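Local coordinates for protein SxtG (Microseira wollei, PDB 6U1R) that probably transfers an amidino group to its acceptor substrate through an amidino-cysteine intermediate, as an amidinotransferase of the saxitoxin biosynthetic pathway, at residues Phe227-His232 / Pro260-Ile265. Numbering follows the deposited sequence.
Sequences FGQKSH and PEALHI
The CD1 methyl of I265 lies against the backbone of strand 225-229, 3.7 Å from G228 C. Its CG1 is anti to the backbone N (chi1 -154°) and the chain is extended beyond it, which carries the methyl across to the strand; V220 and I255 of the flanking strands also touch this side chain. Q229 runs past I265 in the opposite direction, its amide carbon CD 3.8 Å from I265 CG1. The amide end of Q229 has its bonded partner in D218, through NE2; the same nitrogen stands 3.0 Å from H264 O. The CA atoms are closely spaced at S231, with 5.2 Å between S231 CA and A262 CA. S231 CB rests 3.4 Å from A262 O, while OG turns to D218 and to the amides of V233 and T234. H232 makes two hydrogen bonds to the 260-265 loop. Its backbone N donates to A262 O at 3.1 Å in a nearly straight bond (174° at the hydrogen). From the ring, NE2 reaches P260 O at 2.9 Å; it sits in the carbonyl plane on a lone pair, although the bond is bent to 148°. With ND1 bonded to the backbone N of V206, both ring nitrogens are engaged, which fixes the ring's rotation. H232 thus holds two carbonyls, those of P260 and A262, that shortly precede H264, a predicted active-site residue whose NE2 bonds D215; D218 bonds Q229 and S231 and makes a weak bond to H264 N. This chemistry is consistent with a second shell that positions the backbone carrying the probable catalytic histidine near C368.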
ATOM      1  N   PHE A 227       4.442  21.064  -0.392  1.00 13.52           N
ATOM      2  CA  PHE A 227       3.813  21.648  -1.575  1.00 13.56           C
ATOM      3  C   PHE A 227       3.643  20.577  -2.642  1.00 14.48           C
ATOM      4  O   PHE A 227       4.579  19.823  -2.914  1.00 13.43           O
ATOM      5  CB  PHE A 227       4.643  22.813  -2.098  1.00 15.23           C
ATOM      6  CG  PHE A 227       4.735  23.935  -1.121  1.00 16.46           C
ATOM      7  CD1 PHE A 227       3.769  24.927  -1.104  1.00 16.89           C
ATOM      8  CD2 PHE A 227       5.730  23.961  -0.169  1.00 17.51           C
ATOM      9  CE1 PHE A 227       3.818  25.944  -0.185  1.00 17.84           C
ATOM     10  CE2 PHE A 227       5.778  24.990   0.765  1.00 18.63           C
ATOM     11  CZ  PHE A 227       4.811  25.974   0.748  1.00 18.30           C
ATOM     12  N   GLY A 228       2.449  20.511  -3.236  1.00 14.64           N
ATOM     13  CA  GLY A 228       2.181  19.556  -4.294  1.00 14.42           C
ATOM     14  C   GLY A 228       1.421  20.213  -5.431  1.00 14.33           C
ATOM     15  O   GLY A 228       1.054  21.390  -5.361  1.00 15.58           O
ATOM     16  N   GLN A 229       1.200  19.430  -6.481  1.00 14.32           N
ATOM     17  CA  GLN A 229       0.368  19.848  -7.600  1.00 13.78           C
ATOM     18  C   GLN A 229      -0.439  18.656  -8.097  1.00 14.37           C
ATOM     19  O   GLN A 229      -0.005  17.511  -7.992  1.00 14.01           O
ATOM     20  CB  GLN A 229       1.215  20.396  -8.765  1.00 14.69           C
ATOM     21  CG  GLN A 229       2.209  19.351  -9.290  1.00 14.01           C
ATOM     22  CD  GLN A 229       2.972  19.768 -10.534  1.00 15.42           C
ATOM     23  OE1 GLN A 229       3.003  20.946 -10.905  1.00 16.44           O
ATOM     24  NE2 GLN A 229       3.608  18.786 -11.191  1.00 14.72           N
ATOM     25  N   LYS A 230      -1.611  18.944  -8.663  1.00 15.33           N
ATOM     26  CA  LYS A 230      -2.261  18.000  -9.565  1.00 14.41           C
ATOM     27  C   LYS A 230      -1.453  17.886 -10.860  1.00 12.51           C
ATOM     28  O   LYS A 230      -0.757  18.817 -11.257  1.00 13.93           O
ATOM     29  CB  LYS A 230      -3.691  18.461  -9.868  1.00 14.84           C
ATOM     30  CG  LYS A 230      -4.636  18.433  -8.644  1.00 16.81           C
ATOM     31  CD  LYS A 230      -6.071  18.850  -9.003  1.00 20.44           C
ATOM     32  CE  LYS A 230      -6.836  17.685  -9.608  1.00 19.86           C
ATOM     33  NZ  LYS A 230      -8.216  18.086  -9.953  1.00 20.52           N
ATOM     34  N   SER A 231      -1.529  16.729 -11.512  1.00 12.53           N
ATOM     35  CA  SER A 231      -0.737  16.474 -12.717  1.00 12.19           C
ATOM     36  C   SER A 231      -1.404  15.364 -13.512  1.00 12.52           C
ATOM     37  O   SER A 231      -2.499  14.917 -13.177  1.00 12.38           O
ATOM     38  CB  SER A 231       0.699  16.079 -12.364  1.00 15.19           C
ATOM     39  OG  SER A 231       0.692  14.785 -11.820  1.00 13.46           O
ATOM     40  N   HIS A 232      -0.731  14.904 -14.572  1.00 12.58           N
ATOM     41  CA  HIS A 232      -1.265  13.761 -15.304  1.00 12.76           C
ATOM     42  C   HIS A 232      -1.241  12.458 -14.516  1.00 14.69           C
ATOM     43  O   HIS A 232      -1.828  11.489 -14.998  1.00 14.02           O
ATOM     44  CB  HIS A 232      -0.528  13.594 -16.619  1.00 13.94           C
ATOM     45  CG  HIS A 232      -0.883  14.656 -17.612  1.00 13.52           C
ATOM     46  ND1 HIS A 232      -2.168  14.831 -18.074  1.00 13.30           N
ATOM     47  CD2 HIS A 232      -0.139  15.625 -18.196  1.00 15.10           C
ATOM     48  CE1 HIS A 232      -2.199  15.841 -18.922  1.00 15.48           C
ATOM     49  NE2 HIS A 232      -0.979  16.341 -19.018  1.00 15.11           N
ATOM     50  N   PRO A 260       1.061  22.406 -19.463  1.00 17.72           N
ATOM     51  CA  PRO A 260       0.010  21.462 -19.882  1.00 17.92           C
ATOM     52  C   PRO A 260       0.431  20.006 -19.813  1.00 16.26           C
ATOM     53  O   PRO A 260      -0.449  19.128 -19.781  1.00 16.07           O
ATOM     54  CB  PRO A 260      -0.280  21.874 -21.342  1.00 20.47           C
ATOM     55  CG  PRO A 260       0.268  23.264 -21.471  1.00 20.20           C
ATOM     56  CD  PRO A 260       1.451  23.312 -20.556  1.00 19.27           C
ATOM     57  N   GLU A 261       1.737  19.741 -19.823  1.00 14.76           N
ATOM     58  CA  GLU A 261       2.349  18.418 -19.778  1.00 16.36           C
ATOM     59  C   GLU A 261       2.702  17.974 -18.349  1.00 15.79           C
ATOM     60  O   GLU A 261       3.508  17.048 -18.185  1.00 14.74           O
ATOM     61  CB  GLU A 261       3.625  18.417 -20.632  1.00 18.32           C
ATOM     62  CG  GLU A 261       3.404  18.731 -22.122  1.00 21.59           C
ATOM     63  CD  GLU A 261       3.368  20.215 -22.443  1.00 23.93           C
ATOM     64  OE1 GLU A 261       4.111  20.984 -21.802  1.00 25.03           O
ATOM     65  OE2 GLU A 261       2.620  20.609 -23.362  1.00 26.96           O
ATOM     66  N   ALA A 262       2.148  18.643 -17.335  1.00 15.17           N
ATOM     67  CA  ALA A 262       2.676  18.553 -15.976  1.00 17.06           C
ATOM     68  C   ALA A 262       2.739  17.114 -15.496  1.00 15.88           C
ATOM     69  O   ALA A 262       1.753  16.373 -15.565  1.00 14.28           O
ATOM     70  CB  ALA A 262       1.825  19.383 -15.011  1.00 18.73           C
ATOM     71  N   LEU A 263       3.912  16.743 -14.963  1.00 16.09           N
ATOM     72  CA  LEU A 263       4.145  15.421 -14.397  1.00 15.83           C
ATOM     73  C   LEU A 263       5.412  15.560 -13.545  1.00 16.69           C
ATOM     74  O   LEU A 263       6.515  15.651 -14.090  1.00 16.69           O
ATOM     75  CB  LEU A 263       4.293  14.374 -15.493  1.00 17.33           C
ATOM     76  CG  LEU A 263       4.543  12.890 -15.197  1.00 22.07           C
ATOM     77  CD1 LEU A 263       4.214  12.445 -13.818  1.00 18.85           C
ATOM     78  CD2 LEU A 263       3.727  12.057 -16.186  1.00 25.14           C
ATOM     79  N   HIS A 264       5.218  15.662 -12.231  1.00 14.97           N
ATOM     80  CA  HIS A 264       6.242  15.911 -11.217  1.00 13.13           C
ATOM     81  C   HIS A 264       6.508  17.404 -11.077  1.00 14.02           C
ATOM     82  O   HIS A 264       6.401  18.163 -12.047  1.00 14.90           O
ATOM     83  CB  HIS A 264       7.533  15.124 -11.500  1.00 13.78           C
ATOM     84  CG  HIS A 264       7.289  13.654 -11.628  1.00 14.58           C
ATOM     85  ND1 HIS A 264       8.054  12.829 -12.425  1.00 15.20           N
ATOM     86  CD2 HIS A 264       6.328  12.869 -11.083  1.00 15.50           C
ATOM     87  CE1 HIS A 264       7.565  11.600 -12.375  1.00 16.57           C
ATOM     88  NE2 HIS A 264       6.532  11.593 -11.551  1.00 14.95           N
ATOM     89  N   ILE A 265       6.774  17.828  -9.842  1.00 12.76           N
ATOM     90  CA  ILE A 265       6.869  19.247  -9.493  1.00 13.00           C
ATOM     91  C   ILE A 265       8.316  19.746  -9.427  1.00 13.88           C
ATOM     92  O   ILE A 265       8.538  20.968  -9.284  1.00 13.98           O
ATOM     93  CB  ILE A 265       6.126  19.497  -8.158  1.00 11.37           C
ATOM     94  CG1 ILE A 265       5.629  20.952  -8.029  1.00 14.74           C
ATOM     95  CG2 ILE A 265       6.981  19.068  -6.933  1.00 12.96           C
ATOM     96  CD1 ILE A 265       4.694  21.179  -6.800  1.00 14.70           C
TER